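Local atomic coordinates of predicted component of a thermophile-specific DNA repair system, contains a RAMP domain (Methanopyrus kandleri, PDB entry 4N0L), a protein that binds CRISPR RNA as the RAMP-type Csm3 subunit of the type III-A defence system and may also act as an endonuclease. Residues A124-I128 with G129-P133; H178-T181 with Y182-N185; R217-K220 with G221-F224; A329-P333 with E334-E338. All blocks are in the same frame, centred on the assembly; numbering follows the deposited sequence.

Interaction 1: A124-I128 with G129-P133; sequences AGDGI and GFSDP
D126 holds F130 and S131 with both carboxylate oxygens. OD2 of D126 takes the backbone N of S131 on its syn lone pair at 2.7 Å, an almost straight bond (162°), and on its anti side receives S131 OG at 2.8 Å, from somewhat out of the carboxylate plane. The other oxygen, D126 OD1, is met by F130 N at 2.8 Å. Three donors therefore hold the carboxylate and fix its rotation. With CG of D126 anti to its own N (chi1 -172°), the group swings forward into the bend. The D126 backbone carbonyl adds a bond from G129 N (3.0 Å), closing a type I turn from D126 to G129; a second type I turn runs from G129 to D132. Packing is modest: I128 CD1 lies 4.1 Å from F130 CB, the two side chains side by side, and the F130 ring meets Y148. The positive phi of G129 (77°) suits glycine at the joint. These two consecutive type I turns, braced by a carboxylate that accepts the N-H groups of F130 and S131, form a loop whose I128 packs beside H86 and C88 of the zinc site, which C115 and C118 complete.

Interaction 2: H178-T181 with Y182-N185; sequences HPTT and YTVN
T180 and T183 face each other across the first turn of a helix, OG1 to OG1 at 3.1 Å, their side chains crossing at about a right angle. T180 OG1 is also hydrogen-bonded to T306 OG1, and T183 OG1 in turn takes the backbone N of R223. Backbone bonds start the helix. T180 O, the carbonyl of the N-cap residue, accepts V184 N at 3.0 Å nearly end-on, with a weaker bond from T183 N, and T181 O accepts N185 N at 2.8 Å in a nearly straight bond (167°). Apolar contacts fill the side next to P179: its CB touches T183 CG2 at 3.8 Å and V184 CG2 at 4.1 Å. T183 can present this methyl because CG2 lies anti to the backbone N while OG1 stays beside it (chi1 -67°). On the outer side, the T181 and N185 side chains lie side by side, CG2 of T181 3.5 Å from ND2 of N185. In the fold, the stretch leads from strand 172-174 into helix 181-191. Its start lies against strand 223-231, where P179 packs on F224 and T180 pairs through the backbone with R223, while D310 OD2 accepts a hydrogen bond from T181 N.

Interaction 3: R217-K220 with G221-F224; sequences RVPK and GSRF
S222 and P219 are joined twice through one carbonyl. P219 O accepts S222 OG at 2.5 Å, a short distance, and S222 N at 3.3 Å, both donors arriving from the same face of the carbonyl plane. The hydroxyl lies tilted from that plane and the amide farther above it. S222 OG can turn back because it sits beside its own N, anti to the carbonyl carbon (chi1 -63°). The same serine is touched by V218, whose CG1 comes within 3.4 Å of S222 OG; that methyl also abuts the edge of the F224 ring, in its plane, 3.9 Å from CZ. One valine branch thus packs against both the serine and the phenyl rim. P219 CD, 3.5 Å from S222 OG, closes the proline side. Farther out, L16 of strand 7-16 contacts V218, S222 and F224, and F188 of helix 181-191 lies on P219 and S222. The R223 guanidinium forms a salt bridge with E13. The path from P219 to S222 is a type II beta turn, with K220 and then G221 at the corner; the positive phi of G221 (95°) calls for glycine. It leads from the short, weakly bonded strand 217-218 into strand 223-231 of the main antiparallel sheet.

Interaction 4: A329-P333 with E334-E338; sequences AYLRP and EEWVE
R332 occupies the N-cap position of a helix that begins at P333; its carbonyl O accepts W336 N at 3.0 Å nearly end-on, with a weak bond from E335 N beside it, and P333 O accepts V337 N in the next step. The E335 side chain folds back to the start of this turn. Its OE1 uses the anti lone pair to take R332 N at 2.8 Å in a virtually straight bond (179°), so the carboxylate grips the amide of the N-cap residue, one half of a capping box. With CG beside its own N (chi1 -62°) and the chain extended beyond, E335 reaches back to R332 N at the helix start, while E335 OE2 forms a salt bridge with R328. The R332 guanidinium instead bends away and pairs with E253.

L331 packs over one face of the W336 indole through CB, which stands 3.6 Å from the centroid of the five-membered ring, a CH-pi contact offset toward the rim; the two side chains cross at about a right angle. Beyond it, L331 CD1 lies 4.2 Å from W336 CE2. The indole N-H is bonded to I272 O of strand 268-278, which helps set the turn of the ring, and L331 pairs with I272 through its backbone. P333 and W336 pack on helix 238-255 through L249, E253 and M246, while L331 and W336 also touch L325 of helix 322-325, so helix 333-338 and its lead-in pack against helices 238-255 and 322-325 and strand 268-278.

In the fold
Interactions 2 and 3 adjoin, their centres about 9 Å apart: T183 OG1 lies 2.8 Å from R223 N and T180 N 2.9 Å from R223 O, probable hydrogen bonds that tie the start of helix 181-191 to strand 223-231. Interaction 4 touches neither, its centre about 22 Å from that of interaction 3; its W336 is bonded to strand 268-278 of the sheet that also contains strand 223-231. Interaction 1 stands apart, on the other side of the chain's centre, with centres about 36 to 44 Å from the rest. It is the one beside the metal: the I128 side chain is about 6 Å from the zinc ion held by H86, C88, C115 and C118.

Interaction 1: A124-I128 with G129-P133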
ATOM      1  N   ALA A 124       8.215  11.633  -4.974  1.00 31.21           N
ATOM      2  CA  ALA A 124       9.233  12.652  -4.728  1.00 25.92           C
ATOM      3  C   ALA A 124       9.000  13.887  -5.593  1.00 28.11           C
ATOM      4  O   ALA A 124       9.554  14.954  -5.329  1.00 34.25           O
ATOM      5  CB  ALA A 124      10.622  12.087  -4.977  1.00 17.78           C
ATOM      6  N   GLY A 125       8.180  13.731  -6.628  1.00 27.80           N
ATOM      7  CA  GLY A 125       7.894  14.807  -7.558  1.00 26.88           C
ATOM      8  C   GLY A 125       7.842  14.302  -8.988  1.00 32.67           C
ATOM      9  O   GLY A 125       7.254  13.252  -9.257  1.00 31.84           O
ATOM     10  N   ASP A 126       8.459  15.041  -9.904  1.00 31.06           N
ATOM     11  CA  ASP A 126       8.487  14.647 -11.309  1.00 31.22           C
ATOM     12  C   ASP A 126       9.676  13.725 -11.575  1.00 30.87           C
ATOM     13  O   ASP A 126      10.579  14.059 -12.342  1.00 26.04           O
ATOM     14  CB  ASP A 126       8.546  15.876 -12.220  1.00 34.12           C
ATOM     15  CG  ASP A 126       8.384  15.528 -13.691  1.00 37.75           C
ATOM     16  OD1 ASP A 126       7.877  14.425 -13.994  1.00 43.25           O
ATOM     17  OD2 ASP A 126       8.761  16.356 -14.545  1.00 34.92           O
ATOM     18  N   GLY A 127       9.666  12.564 -10.926  1.00 27.66           N
ATOM     19  CA  GLY A 127      10.747  11.603 -11.039  1.00 24.19           C
ATOM     20  C   GLY A 127      10.918  11.050 -12.439  1.00 24.23           C
ATOM     21  O   GLY A 127      12.036  10.767 -12.870  1.00 27.79           O
ATOM     22  N   ILE A 128       9.808  10.887 -13.152  1.00 23.74           N
ATOM     23  CA  ILE A 128       9.852  10.374 -14.517  1.00 29.63           C
ATOM     24  C   ILE A 128      10.414  11.416 -15.480  1.00 30.05           C
ATOM     25  O   ILE A 128      10.802  11.089 -16.602  1.00 30.35           O
ATOM     26  CB  ILE A 128       8.456   9.933 -15.002  1.00 32.58           C
ATOM     27  CG1 ILE A 128       7.479  11.107 -14.949  1.00 32.66           C
ATOM     28  CG2 ILE A 128       7.935   8.779 -14.156  1.00 30.84           C
ATOM     29  CD1 ILE A 128       6.087  10.764 -15.432  1.00 35.62           C
ATOM     30  N   GLY A 129      10.465  12.667 -15.033  1.00 27.99           N
ATOM     31  CA  GLY A 129      11.043  13.737 -15.825  1.00 32.50           C
ATOM     32  C   GLY A 129      10.124  14.220 -16.928  1.00 33.29           C
ATOM     33  O   GLY A 129      10.583  14.580 -18.011  1.00 32.49           O
ATOM     34  N   PHE A 130       8.823  14.209 -16.654  1.00 30.55           N
ATOM     35  CA  PHE A 130       7.804  14.631 -17.613  1.00 30.26           C
ATOM     36  C   PHE A 130       8.036  16.063 -18.099  1.00 37.12           C
ATOM     37  O   PHE A 130       7.755  16.394 -19.252  1.00 39.90           O
ATOM     38  CB  PHE A 130       6.414  14.511 -16.982  1.00 30.82           C
ATOM     39  CG  PHE A 130       5.283  14.844 -17.917  1.00 32.72           C
ATOM     40  CD1 PHE A 130       4.664  16.083 -17.867  1.00 33.28           C
ATOM     41  CD2 PHE A 130       4.838  13.916 -18.848  1.00 31.32           C
ATOM     42  CE1 PHE A 130       3.622  16.391 -18.722  1.00 30.60           C
ATOM     43  CE2 PHE A 130       3.795  14.216 -19.705  1.00 31.39           C
ATOM     44  CZ  PHE A 130       3.187  15.456 -19.644  1.00 30.61           C
ATOM     45  N   SER A 131       8.551  16.908 -17.211  1.00 34.07           N
ATOM     46  CA  SER A 131       8.800  18.307 -17.536  1.00 34.59           C
ATOM     47  C   SER A 131      10.286  18.580 -17.746  1.00 34.45           C
ATOM     48  O   SER A 131      10.745  19.708 -17.572  1.00 32.01           O
ATOM     49  CB  SER A 131       8.244  19.218 -16.436  1.00 32.41           C
ATOM     50  OG  SER A 131       8.990  19.095 -15.237  1.00 31.88           O
ATOM     51  N   ASP A 132      11.035  17.543 -18.111  1.00 31.78           N
ATOM     52  CA  ASP A 132      12.476  17.666 -18.315  1.00 28.30           C
ATOM     53  C   ASP A 132      12.934  16.915 -19.572  1.00 34.56           C
ATOM     54  O   ASP A 132      13.497  15.824 -19.473  1.00 34.20           O
ATOM     55  CB  ASP A 132      13.222  17.148 -17.081  1.00 23.68           C
ATOM     56  CG  ASP A 132      14.691  17.534 -17.070  1.00 29.23           C
ATOM     57  OD1 ASP A 132      15.198  18.038 -18.095  1.00 29.38           O
ATOM     58  OD2 ASP A 132      15.347  17.318 -16.029  1.00 31.13           O
ATOM     59  N   PRO A 133      12.683  17.497 -20.760  1.00 39.58           N
ATOM     60  CA  PRO A 133      13.029  16.895 -22.057  1.00 35.22           C
ATOM     61  C   PRO A 133      14.534  16.741 -22.269  1.00 30.97           C
ATOM     62  O   PRO A 133      14.966  15.784 -22.914  1.00 27.51           O
ATOM     63  CB  PRO A 133      12.448  17.888 -23.076  1.00 39.87           C
ATOM     64  CG  PRO A 133      11.483  18.728 -22.307  1.00 44.75           C
ATOM     65  CD  PRO A 133      12.053  18.815 -20.929  1.00 44.02           C
TER

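Interaction 2: H178-T181 with Y182-N185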
ATOM      1  N   HIS A 178       4.313  -7.355  13.270  1.00 26.73           N
ATOM      2  CA  HIS A 178       5.002  -8.269  14.170  1.00 27.14           C
ATOM      3  C   HIS A 178       4.158  -9.520  14.381  1.00 26.27           C
ATOM      4  O   HIS A 178       2.938  -9.475  14.226  1.00 21.40           O
ATOM      5  CB  HIS A 178       5.296  -7.582  15.508  1.00 27.92           C
ATOM      6  CG  HIS A 178       6.313  -6.490  15.416  1.00 29.27           C
ATOM      7  ND1 HIS A 178       7.666  -6.716  15.570  1.00 26.80           N
ATOM      8  CD2 HIS A 178       6.184  -5.161  15.180  1.00 30.81           C
ATOM      9  CE1 HIS A 178       8.321  -5.579  15.438  1.00 28.43           C
ATOM     10  NE2 HIS A 178       7.442  -4.617  15.199  1.00 32.48           N
ATOM     11  N   PRO A 179       4.799 -10.643  14.739  1.00 29.64           N
ATOM     12  CA  PRO A 179       4.017 -11.864  14.957  1.00 30.02           C
ATOM     13  C   PRO A 179       3.030 -11.715  16.112  1.00 28.45           C
ATOM     14  O   PRO A 179       3.353 -11.091  17.123  1.00 29.73           O
ATOM     15  CB  PRO A 179       5.085 -12.918  15.274  1.00 30.64           C
ATOM     16  CG  PRO A 179       6.276 -12.145  15.723  1.00 32.02           C
ATOM     17  CD  PRO A 179       6.239 -10.854  14.964  1.00 29.58           C
ATOM     18  N   THR A 180       1.830 -12.261  15.941  1.00 28.83           N
ATOM     19  CA  THR A 180       0.808 -12.202  16.980  1.00 31.31           C
ATOM     20  C   THR A 180       1.174 -13.143  18.122  1.00 33.01           C
ATOM     21  O   THR A 180       2.022 -14.020  17.957  1.00 34.44           O
ATOM     22  CB  THR A 180      -0.586 -12.576  16.435  1.00 28.42           C
ATOM     23  OG1 THR A 180      -0.607 -13.961  16.067  1.00 25.79           O
ATOM     24  CG2 THR A 180      -0.930 -11.726  15.219  1.00 28.70           C
ATOM     25  N   THR A 181       0.552 -12.942  19.280  1.00 32.35           N
ATOM     26  CA  THR A 181       0.782 -13.801  20.439  1.00 32.33           C
ATOM     27  C   THR A 181       0.523 -15.268  20.097  1.00 32.62           C
ATOM     28  O   THR A 181       1.282 -16.151  20.499  1.00 37.01           O
ATOM     29  CB  THR A 181      -0.104 -13.386  21.631  1.00 32.84           C
ATOM     30  OG1 THR A 181       0.288 -12.085  22.086  1.00 37.59           O
ATOM     31  CG2 THR A 181       0.027 -14.374  22.778  1.00 33.64           C
ATOM     32  N   TYR A 182      -0.543 -15.516  19.340  1.00 29.53           N
ATOM     33  CA  TYR A 182      -0.852 -16.857  18.851  1.00 32.52           C
ATOM     34  C   TYR A 182       0.304 -17.424  18.029  1.00 36.87           C
ATOM     35  O   TYR A 182       0.640 -18.599  18.141  1.00 34.64           O
ATOM     36  CB  TYR A 182      -2.134 -16.844  18.015  1.00 31.67           C
ATOM     37  CG  TYR A 182      -2.320 -18.075  17.153  1.00 36.12           C
ATOM     38  CD1 TYR A 182      -2.802 -19.260  17.696  1.00 38.31           C
ATOM     39  CD2 TYR A 182      -2.026 -18.050  15.794  1.00 39.80           C
ATOM     40  CE1 TYR A 182      -2.977 -20.387  16.914  1.00 39.77           C
ATOM     41  CE2 TYR A 182      -2.201 -19.172  15.003  1.00 40.51           C
ATOM     42  CZ  TYR A 182      -2.675 -20.338  15.568  1.00 42.54           C
ATOM     43  OH  TYR A 182      -2.850 -21.460  14.786  1.00 43.10           O
ATOM     44  N   THR A 183       0.904 -16.582  17.196  1.00 36.41           N
ATOM     45  CA  THR A 183       1.994 -17.015  16.334  1.00 35.31           C
ATOM     46  C   THR A 183       3.227 -17.391  17.161  1.00 36.16           C
ATOM     47  O   THR A 183       3.923 -18.359  16.849  1.00 34.83           O
ATOM     48  CB  THR A 183       2.348 -15.920  15.302  1.00 30.34           C
ATOM     49  OG1 THR A 183       1.253 -15.756  14.394  1.00 30.43           O
ATOM     50  CG2 THR A 183       3.589 -16.287  14.512  1.00 23.92           C
ATOM     51  N   VAL A 184       3.480 -16.638  18.228  1.00 35.68           N
ATOM     52  CA  VAL A 184       4.621 -16.900  19.101  1.00 39.88           C
ATOM     53  C   VAL A 184       4.378 -18.099  20.021  1.00 45.15           C
ATOM     54  O   VAL A 184       5.234 -18.975  20.154  1.00 45.77           O
ATOM     55  CB  VAL A 184       4.962 -15.668  19.963  1.00 38.44           C
ATOM     56  CG1 VAL A 184       6.080 -15.995  20.945  1.00 35.37           C
ATOM     57  CG2 VAL A 184       5.354 -14.495  19.077  1.00 36.97           C
ATOM     58  N   ASN A 185       3.209 -18.127  20.657  1.00 43.95           N
ATOM     59  CA  ASN A 185       2.883 -19.159  21.637  1.00 43.08           C
ATOM     60  C   ASN A 185       2.489 -20.502  21.021  1.00 45.63           C
ATOM     61  O   ASN A 185       2.635 -21.547  21.656  1.00 45.91           O
ATOM     62  CB  ASN A 185       1.756 -18.676  22.552  1.00 38.70           C
ATOM     63  CG  ASN A 185       2.204 -17.587  23.507  1.00 41.66           C
ATOM     64  OD1 ASN A 185       3.343 -17.123  23.448  1.00 43.01           O
ATOM     65  ND2 ASN A 185       1.308 -17.175  24.396  1.00 44.01           N
TER

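Interaction 3: R217-K220 with G221-F224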
ATOM      1  N   ARG A 217      13.584 -20.385  10.312  1.00 50.97           N
ATOM      2  CA  ARG A 217      12.613 -20.008   9.298  1.00 40.82           C
ATOM      3  C   ARG A 217      11.302 -19.582   9.939  1.00 40.91           C
ATOM      4  O   ARG A 217      11.062 -19.857  11.114  1.00 41.22           O
ATOM      5  CB  ARG A 217      12.381 -21.180   8.355  1.00 33.16           C
ATOM      6  CG  ARG A 217      13.572 -21.509   7.491  1.00 30.86           C
ATOM      7  CD  ARG A 217      13.252 -22.677   6.593  1.00 30.97           C
ATOM      8  NE  ARG A 217      12.214 -22.354   5.625  1.00 31.15           N
ATOM      9  CZ  ARG A 217      12.444 -21.707   4.490  1.00 29.59           C
ATOM     10  NH1 ARG A 217      13.675 -21.308   4.198  1.00 25.76           N
ATOM     11  NH2 ARG A 217      11.447 -21.455   3.655  1.00 29.29           N
ATOM     12  N   VAL A 218      10.463 -18.895   9.175  1.00 39.78           N
ATOM     13  CA  VAL A 218       9.124 -18.553   9.639  1.00 34.50           C
ATOM     14  C   VAL A 218       8.143 -19.591   9.099  1.00 32.95           C
ATOM     15  O   VAL A 218       7.961 -19.693   7.890  1.00 34.12           O
ATOM     16  CB  VAL A 218       8.703 -17.145   9.181  1.00 27.61           C
ATOM     17  CG1 VAL A 218       7.352 -16.780   9.767  1.00 28.00           C
ATOM     18  CG2 VAL A 218       9.751 -16.129   9.590  1.00 28.19           C
ATOM     19  N   PRO A 219       7.518 -20.374   9.993  1.00 30.77           N
ATOM     20  CA  PRO A 219       6.633 -21.465   9.561  1.00 29.23           C
ATOM     21  C   PRO A 219       5.409 -20.979   8.797  1.00 32.53           C
ATOM     22  O   PRO A 219       4.935 -19.866   9.021  1.00 27.01           O
ATOM     23  CB  PRO A 219       6.207 -22.126  10.878  1.00 25.11           C
ATOM     24  CG  PRO A 219       7.214 -21.686  11.883  1.00 28.77           C
ATOM     25  CD  PRO A 219       7.668 -20.328  11.457  1.00 29.66           C
ATOM     26  N   LYS A 220       4.914 -21.817   7.894  1.00 34.31           N
ATOM     27  CA  LYS A 220       3.663 -21.551   7.198  1.00 33.40           C
ATOM     28  C   LYS A 220       2.529 -21.472   8.220  1.00 31.41           C
ATOM     29  O   LYS A 220       2.505 -22.235   9.182  1.00 32.61           O
ATOM     30  CB  LYS A 220       3.400 -22.640   6.152  1.00 34.25           C
ATOM     31  CG  LYS A 220       1.947 -22.871   5.804  1.00 36.02           C
ATOM     32  CD  LYS A 220       1.805 -24.017   4.822  1.00 42.47           C
ATOM     33  CE  LYS A 220       0.345 -24.319   4.543  1.00 47.57           C
ATOM     34  NZ  LYS A 220       0.182 -25.261   3.403  1.00 49.46           N
ATOM     35  N   GLY A 221       1.605 -20.537   8.025  1.00 30.16           N
ATOM     36  CA  GLY A 221       0.512 -20.348   8.961  1.00 22.65           C
ATOM     37  C   GLY A 221       0.790 -19.268   9.989  1.00 25.48           C
ATOM     38  O   GLY A 221      -0.089 -18.904  10.772  1.00 25.04           O
ATOM     39  N   SER A 222       2.018 -18.756   9.987  1.00 27.77           N
ATOM     40  CA  SER A 222       2.398 -17.666  10.883  1.00 26.11           C
ATOM     41  C   SER A 222       1.564 -16.426  10.600  1.00 27.17           C
ATOM     42  O   SER A 222       1.131 -16.198   9.469  1.00 21.67           O
ATOM     43  CB  SER A 222       3.883 -17.336  10.738  1.00 22.55           C
ATOM     44  OG  SER A 222       4.686 -18.442  11.109  1.00 27.68           O
ATOM     45  N   ARG A 223       1.340 -15.622  11.630  1.00 28.69           N
ATOM     46  CA  ARG A 223       0.443 -14.488  11.496  1.00 24.88           C
ATOM     47  C   ARG A 223       1.053 -13.221  12.079  1.00 25.52           C
ATOM     48  O   ARG A 223       1.586 -13.222  13.190  1.00 25.93           O
ATOM     49  CB  ARG A 223      -0.898 -14.807  12.154  1.00 28.25           C
ATOM     50  CG  ARG A 223      -1.668 -15.900  11.420  1.00 30.48           C
ATOM     51  CD  ARG A 223      -2.719 -16.539  12.301  1.00 40.55           C
ATOM     52  NE  ARG A 223      -3.242 -17.775  11.725  1.00 47.55           N
ATOM     53  CZ  ARG A 223      -4.429 -17.884  11.140  1.00 47.23           C
ATOM     54  NH1 ARG A 223      -5.225 -16.827  11.049  1.00 44.51           N
ATOM     55  NH2 ARG A 223      -4.824 -19.052  10.648  1.00 47.96           N
ATOM     56  N   PHE A 224       0.985 -12.145  11.304  1.00 26.71           N
ATOM     57  CA  PHE A 224       1.553 -10.868  11.700  1.00 21.07           C
ATOM     58  C   PHE A 224       0.466  -9.806  11.726  1.00 20.42           C
ATOM     59  O   PHE A 224      -0.389  -9.764  10.843  1.00 22.94           O
ATOM     60  CB  PHE A 224       2.693 -10.467  10.755  1.00 22.41           C
ATOM     61  CG  PHE A 224       3.832 -11.454  10.727  1.00 26.54           C
ATOM     62  CD1 PHE A 224       3.731 -12.638  10.006  1.00 25.96           C
ATOM     63  CD2 PHE A 224       4.997 -11.204  11.433  1.00 25.12           C
ATOM     64  CE1 PHE A 224       4.773 -13.550   9.988  1.00 22.18           C
ATOM     65  CE2 PHE A 224       6.045 -12.113  11.416  1.00 30.19           C
ATOM     66  CZ  PHE A 224       5.930 -13.288  10.693  1.00 26.05           C
TER

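Interaction 4: A329-P333 with E334-E338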
ATOM      1  N   ALA A 329     -15.570 -13.430   9.639  1.00 26.98           N
ATOM      2  CA  ALA A 329     -14.803 -12.716  10.651  1.00 27.77           C
ATOM      3  C   ALA A 329     -13.893 -11.688   9.983  1.00 30.37           C
ATOM      4  O   ALA A 329     -13.505 -10.693  10.595  1.00 31.17           O
ATOM      5  CB  ALA A 329     -13.990 -13.690  11.490  1.00 25.74           C
ATOM      6  N   TYR A 330     -13.576 -11.936   8.716  1.00 26.01           N
ATOM      7  CA  TYR A 330     -12.710 -11.059   7.939  1.00 26.83           C
ATOM      8  C   TYR A 330     -13.083 -11.123   6.463  1.00 31.93           C
ATOM      9  O   TYR A 330     -13.698 -12.088   6.013  1.00 30.78           O
ATOM     10  CB  TYR A 330     -11.239 -11.445   8.129  1.00 25.82           C
ATOM     11  CG  TYR A 330     -10.851 -12.766   7.488  1.00 26.86           C
ATOM     12  CD1 TYR A 330     -10.468 -12.833   6.151  1.00 26.83           C
ATOM     13  CD2 TYR A 330     -10.885 -13.949   8.218  1.00 29.82           C
ATOM     14  CE1 TYR A 330     -10.123 -14.038   5.563  1.00 28.68           C
ATOM     15  CE2 TYR A 330     -10.540 -15.161   7.638  1.00 28.52           C
ATOM     16  CZ  TYR A 330     -10.161 -15.198   6.311  1.00 29.95           C
ATOM     17  OH  TYR A 330      -9.818 -16.398   5.735  1.00 30.34           O
ATOM     18  N   LEU A 331     -12.706 -10.097   5.706  1.00 34.38           N
ATOM     19  CA  LEU A 331     -12.806 -10.158   4.254  1.00 31.60           C
ATOM     20  C   LEU A 331     -11.425  -9.975   3.642  1.00 29.39           C
ATOM     21  O   LEU A 331     -10.592  -9.238   4.170  1.00 31.15           O
ATOM     22  CB  LEU A 331     -13.778  -9.104   3.716  1.00 29.13           C
ATOM     23  CG  LEU A 331     -15.244  -9.226   4.140  1.00 27.75           C
ATOM     24  CD1 LEU A 331     -16.081  -8.104   3.545  1.00 21.09           C
ATOM     25  CD2 LEU A 331     -15.806 -10.586   3.746  1.00 25.46           C
ATOM     26  N   ARG A 332     -11.183 -10.660   2.532  1.00 26.48           N
ATOM     27  CA  ARG A 332      -9.934 -10.512   1.802  1.00 26.50           C
ATOM     28  C   ARG A 332     -10.003  -9.217   0.989  1.00 28.15           C
ATOM     29  O   ARG A 332     -11.101  -8.714   0.741  1.00 25.06           O
ATOM     30  CB  ARG A 332      -9.692 -11.734   0.911  1.00 24.82           C
ATOM     31  CG  ARG A 332      -9.469 -13.023   1.698  1.00 21.57           C
ATOM     32  CD  ARG A 332      -8.017 -13.187   2.126  1.00 24.17           C
ATOM     33  NE  ARG A 332      -7.114 -13.329   0.989  1.00 31.61           N
ATOM     34  CZ  ARG A 332      -6.777 -14.495   0.442  1.00 32.01           C
ATOM     35  NH1 ARG A 332      -5.949 -14.528  -0.593  1.00 30.66           N
ATOM     36  NH2 ARG A 332      -7.271 -15.624   0.929  1.00 28.83           N
ATOM     37  N   PRO A 333      -8.840  -8.662   0.592  1.00 32.18           N
ATOM     38  CA  PRO A 333      -8.788  -7.396  -0.155  1.00 32.88           C
ATOM     39  C   PRO A 333      -9.777  -7.322  -1.318  1.00 31.24           C
ATOM     40  O   PRO A 333     -10.498  -6.333  -1.445  1.00 28.10           O
ATOM     41  CB  PRO A 333      -7.349  -7.362  -0.669  1.00 30.60           C
ATOM     42  CG  PRO A 333      -6.581  -8.080   0.374  1.00 29.87           C
ATOM     43  CD  PRO A 333      -7.485  -9.172   0.883  1.00 30.14           C
ATOM     44  N   GLU A 334      -9.819  -8.367  -2.137  1.00 30.91           N
ATOM     45  CA  GLU A 334     -10.687  -8.392  -3.309  1.00 36.83           C
ATOM     46  C   GLU A 334     -12.164  -8.411  -2.912  1.00 36.61           C
ATOM     47  O   GLU A 334     -13.022  -7.912  -3.642  1.00 35.59           O
ATOM     48  CB  GLU A 334     -10.356  -9.609  -4.176  1.00 43.30           C
ATOM     49  CG  GLU A 334     -11.169  -9.727  -5.451  1.00 55.09           C
ATOM     50  CD  GLU A 334     -10.921 -11.037  -6.173  1.00 65.10           C
ATOM     51  OE1 GLU A 334     -10.199 -11.893  -5.621  1.00 66.68           O
ATOM     52  OE2 GLU A 334     -11.449 -11.209  -7.294  1.00 70.06           O
ATOM     53  N   GLU A 335     -12.456  -8.968  -1.743  1.00 32.86           N
ATOM     54  CA  GLU A 335     -13.826  -9.007  -1.246  1.00 33.89           C
ATOM     55  C   GLU A 335     -14.278  -7.636  -0.748  1.00 30.36           C
ATOM     56  O   GLU A 335     -15.436  -7.255  -0.923  1.00 30.90           O
ATOM     57  CB  GLU A 335     -13.964 -10.052  -0.136  1.00 31.77           C
ATOM     58  CG  GLU A 335     -13.655 -11.467  -0.596  1.00 32.90           C
ATOM     59  CD  GLU A 335     -13.864 -12.496   0.496  1.00 37.38           C
ATOM     60  OE1 GLU A 335     -13.157 -12.428   1.524  1.00 37.40           O
ATOM     61  OE2 GLU A 335     -14.736 -13.373   0.327  1.00 41.86           O
ATOM     62  N   TRP A 336     -13.363  -6.897  -0.131  1.00 26.67           N
ATOM     63  CA  TRP A 336     -13.645  -5.525   0.280  1.00 30.99           C
ATOM     64  C   TRP A 336     -13.941  -4.635  -0.923  1.00 29.92           C
ATOM     65  O   TRP A 336     -14.805  -3.760  -0.856  1.00 26.22           O
ATOM     66  CB  TRP A 336     -12.483  -4.948   1.088  1.00 29.92           C
ATOM     67  CG  TRP A 336     -12.482  -5.384   2.519  1.00 29.07           C
ATOM     68  CD1 TRP A 336     -11.672  -6.323   3.089  1.00 26.41           C
ATOM     69  CD2 TRP A 336     -13.342  -4.909   3.561  1.00 27.80           C
ATOM     70  NE1 TRP A 336     -11.967  -6.454   4.424  1.00 28.31           N
ATOM     71  CE2 TRP A 336     -12.992  -5.599   4.739  1.00 25.24           C
ATOM     72  CE3 TRP A 336     -14.373  -3.964   3.615  1.00 26.06           C
ATOM     73  CZ2 TRP A 336     -13.633  -5.377   5.956  1.00 25.03           C
ATOM     74  CZ3 TRP A 336     -15.010  -3.745   4.823  1.00 21.77           C
ATOM     75  CH2 TRP A 336     -14.639  -4.448   5.976  1.00 26.79           C
ATOM     76  N   VAL A 337     -13.212  -4.856  -2.013  1.00 29.36           N
ATOM     77  CA  VAL A 337     -13.414  -4.096  -3.242  1.00 33.55           C
ATOM     78  C   VAL A 337     -14.844  -4.243  -3.745  1.00 35.71           C
ATOM     79  O   VAL A 337     -15.525  -3.254  -4.017  1.00 35.63           O
ATOM     80  CB  VAL A 337     -12.449  -4.547  -4.358  1.00 32.63           C
ATOM     81  CG1 VAL A 337     -12.844  -3.926  -5.690  1.00 30.10           C
ATOM     82  CG2 VAL A 337     -11.025  -4.173  -4.009  1.00 31.76           C
ATOM     83  N   GLU A 338     -15.296  -5.490  -3.840  1.00 37.02           N
ATOM     84  CA  GLU A 338     -16.618  -5.812  -4.366  1.00 40.09           C
ATOM     85  C   GLU A 338     -17.748  -5.163  -3.570  1.00 40.35           C
ATOM     86  O   GLU A 338     -18.854  -4.994  -4.079  1.00 43.01           O
ATOM     87  CB  GLU A 338     -16.811  -7.330  -4.398  1.00 46.17           C
ATOM     88  CG  GLU A 338     -16.105  -8.015  -5.559  1.00 52.68           C
ATOM     89  CD  GLU A 338     -15.856  -9.490  -5.309  1.00 57.63           C
ATOM     90  OE1 GLU A 338     -16.399 -10.031  -4.321  1.00 55.34           O
ATOM     91  OE2 GLU A 338     -15.111 -10.108  -6.099  1.00 59.89           O
TER